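Local coordinates for PixA inclusion body protein (Burkholderia cenocepacia, PDB 4LZK) that is of unknown function but belongs to the PixA family, named for proteins found in bacterial inclusion bodies, at residues A159-L164 with Y177-W182. Sequence-based numbering, arbitrary orientation.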
loop_
_atom_site.group_PDB
_atom_site.type_symbol
_atom_site.label_atom_id
_atom_site.label_comp_id
_atom_site.label_asym_id
_atom_site.label_seq_id
_atom_site.Cartn_x
_atom_site.Cartn_y
_atom_site.Cartn_z
ATOM N N ALA C 159 -23.572 -2.720 2.133
ATOM C CA ALA C 159 -23.477 -3.391 3.365
ATOM C C ALA C 159 -23.584 -4.882 3.177
ATOM O O ALA C 159 -24.556 -5.326 2.554
ATOM C CB ALA C 159 -24.584 -2.903 4.287
ATOM N N THR C 160 -22.666 -5.653 3.727
ATOM C CA THR C 160 -22.728 -7.127 3.641
ATOM C C THR C 160 -22.902 -7.646 5.078
ATOM O O THR C 160 -22.049 -7.362 5.949
ATOM C CB THR C 160 -21.469 -7.684 3.035
ATOM O OG1 THR C 160 -21.309 -7.176 1.664
ATOM C CG2 THR C 160 -21.514 -9.194 3.051
ATOM N N SER C 161 -23.971 -8.390 5.332
ATOM C CA SER C 161 -24.261 -8.936 6.627
ATOM C C SER C 161 -23.928 -10.447 6.653
ATOM O O SER C 161 -24.108 -11.147 5.665
ATOM C CB SER C 161 -25.728 -8.777 6.956
ATOM O OG SER C 161 -26.061 -7.417 6.927
ATOM N N PHE C 162 -23.349 -10.901 7.750
ATOM C CA PHE C 162 -22.914 -12.266 7.878
ATOM C C PHE C 162 -23.163 -12.790 9.266
ATOM O O PHE C 162 -23.242 -12.065 10.247
ATOM C CB PHE C 162 -21.437 -12.415 7.520
ATOM C CG PHE C 162 -20.465 -11.798 8.515
ATOM C CD1 PHE C 162 -20.057 -10.453 8.400
ATOM C CD2 PHE C 162 -19.852 -12.564 9.501
ATOM C CE1 PHE C 162 -19.157 -9.923 9.263
ATOM C CE2 PHE C 162 -18.948 -11.987 10.379
ATOM C CZ PHE C 162 -18.593 -10.691 10.247
ATOM N N ALA C 163 -23.317 -14.106 9.337
ATOM C CA ALA C 163 -23.462 -14.777 10.647
ATOM C C ALA C 163 -22.119 -15.318 11.030
ATOM O O ALA C 163 -21.407 -15.910 10.201
ATOM C CB ALA C 163 -24.469 -15.915 10.556
ATOM N N LEU C 164 -21.723 -15.085 12.275
ATOM C CA LEU C 164 -20.518 -15.655 12.809
ATOM C C LEU C 164 -20.898 -16.870 13.716
ATOM O O LEU C 164 -21.607 -16.727 14.744
ATOM C CB LEU C 164 -19.779 -14.577 13.562
ATOM C CG LEU C 164 -18.316 -14.765 13.788
ATOM C CD1 LEU C 164 -17.720 -13.563 14.414
ATOM C CD2 LEU C 164 -18.018 -15.946 14.648
ATOM N N TYR C 177 -24.756 -11.776 14.590
ATOM C CA TYR C 177 -24.942 -11.295 13.238
ATOM C C TYR C 177 -24.296 -9.924 13.091
ATOM O O TYR C 177 -24.470 -9.058 13.928
ATOM C CB TYR C 177 -26.380 -11.230 12.809
ATOM C CG TYR C 177 -27.121 -12.529 12.901
ATOM C CD1 TYR C 177 -27.061 -13.458 11.850
ATOM C CD2 TYR C 177 -27.904 -12.836 14.044
ATOM C CE1 TYR C 177 -27.734 -14.680 11.913
ATOM C CE2 TYR C 177 -28.596 -14.037 14.118
ATOM C CZ TYR C 177 -28.542 -14.940 13.062
ATOM O OH TYR C 177 -29.267 -16.104 13.099
ATOM N N PHE C 178 -23.531 -9.740 12.026
ATOM C CA PHE C 178 -22.700 -8.592 11.874
ATOM C C PHE C 178 -22.756 -8.090 10.434
ATOM O O PHE C 178 -23.205 -8.801 9.579
ATOM C CB PHE C 178 -21.220 -8.951 12.141
ATOM C CG PHE C 178 -20.935 -9.438 13.511
ATOM C CD1 PHE C 178 -20.630 -8.588 14.505
ATOM C CD2 PHE C 178 -20.935 -10.792 13.784
ATOM C CE1 PHE C 178 -20.302 -9.035 15.815
ATOM C CE2 PHE C 178 -20.623 -11.259 15.055
ATOM C CZ PHE C 178 -20.301 -10.383 16.085
ATOM N N PHE C 179 -22.421 -6.783 10.207
ATOM C CA PHE C 179 -22.235 -6.285 8.893
ATOM C C PHE C 179 -21.116 -5.287 8.774
ATOM O O PHE C 179 -20.773 -4.592 9.758
ATOM C CB PHE C 179 -23.516 -5.656 8.368
ATOM C CG PHE C 179 -23.768 -4.255 8.872
ATOM C CD1 PHE C 179 -24.382 -4.058 10.077
ATOM C CD2 PHE C 179 -23.489 -3.137 8.071
ATOM C CE1 PHE C 179 -24.644 -2.751 10.549
ATOM C CE2 PHE C 179 -23.726 -1.852 8.555
ATOM C CZ PHE C 179 -24.346 -1.670 9.795
ATOM N N TRP C 180 -20.541 -5.207 7.582
ATOM C CA TRP C 180 -19.532 -4.200 7.296
ATOM C C TRP C 180 -19.907 -3.495 5.990
ATOM O O TRP C 180 -20.762 -3.998 5.196
ATOM C CB TRP C 180 -18.176 -4.795 7.159
ATOM C CG TRP C 180 -17.837 -5.439 5.818
ATOM C CD1 TRP C 180 -17.199 -4.822 4.777
ATOM C CD2 TRP C 180 -18.073 -6.777 5.391
ATOM N NE1 TRP C 180 -17.014 -5.672 3.777
ATOM C CE2 TRP C 180 -17.587 -6.878 4.059
ATOM C CE3 TRP C 180 -18.650 -7.897 5.971
ATOM C CZ2 TRP C 180 -17.648 -8.069 3.314
ATOM C CZ3 TRP C 180 -18.721 -9.068 5.238
ATOM C CH2 TRP C 180 -18.235 -9.156 3.917
ATOM N N VAL C 181 -19.317 -2.336 5.760
ATOM C CA VAL C 181 -19.601 -1.588 4.583
ATOM C C VAL C 181 -18.360 -1.515 3.772
ATOM O O VAL C 181 -17.261 -1.284 4.321
ATOM C CB VAL C 181 -20.070 -0.185 4.972
ATOM C CG1 VAL C 181 -20.303 0.707 3.798
ATOM C CG2 VAL C 181 -21.305 -0.275 5.845
ATOM N N TRP C 182 -18.500 -1.682 2.461
ATOM C CA TRP C 182 -17.413 -1.583 1.541
ATOM C C TRP C 182 -17.823 -0.683 0.402
ATOM O O TRP C 182 -18.996 -0.331 0.291
ATOM C CB TRP C 182 -16.978 -2.977 1.093
ATOM C CG TRP C 182 -17.980 -3.902 0.553
ATOM C CD1 TRP C 182 -18.886 -4.631 1.233
ATOM C CD2 TRP C 182 -18.117 -4.290 -0.840
ATOM N NE1 TRP C 182 -19.648 -5.407 0.367
ATOM C CE2 TRP C 182 -19.183 -5.249 -0.904
ATOM C CE3 TRP C 182 -17.465 -3.917 -2.018
ATOM C CZ2 TRP C 182 -19.613 -5.796 -2.074
ATOM C CZ3 TRP C 182 -17.877 -4.463 -3.198
ATOM C CH2 TRP C 182 -18.964 -5.408 -3.232
#
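Their first torsions bring Trp180 and Thr160 side by side: in Trp180, chi1 of 81° puts CG between the backbone N and the carbonyl carbon, which swings the indole over to Thr160. In Thr160, chi1 of -62° turns OG1 to the side of the backbone N and leaves CG2 anti to that N. CB of Thr160 then sits over one face of the six-membered ring of Trp180, 3.7 Å from its centroid, in a CH-pi contact. Thr160 OG1 accepts a hydrogen bond from Trp182 NE1 at 2.8 Å, close to the plane of that indole. Phe162 brings CD1 to the edge of the Trp180 ring, 3.7 Å from CZ3. One face of the Phe162 ring carries Phe178 CB, and the two rings are tilted 28° to each other and hardly overlap. Leu164 CB lies at the edge of the Phe178 ring. The strands belong to an antiparallel hairpin; here the hydrogen-bonded pairs are Thr160–Trp180 and Phe162–Phe178. Leu53 and Met55 of strand 53-57 touch Trp180, so this aromatic face looks toward the other sheet. On the opposite face, Leu13 of a second subunit packs on Ser161 and Phe179. The buried threonine hydroxyl thus gives the indole N-H of Trp182 an acceptor and probably restrains the rotation of that ring.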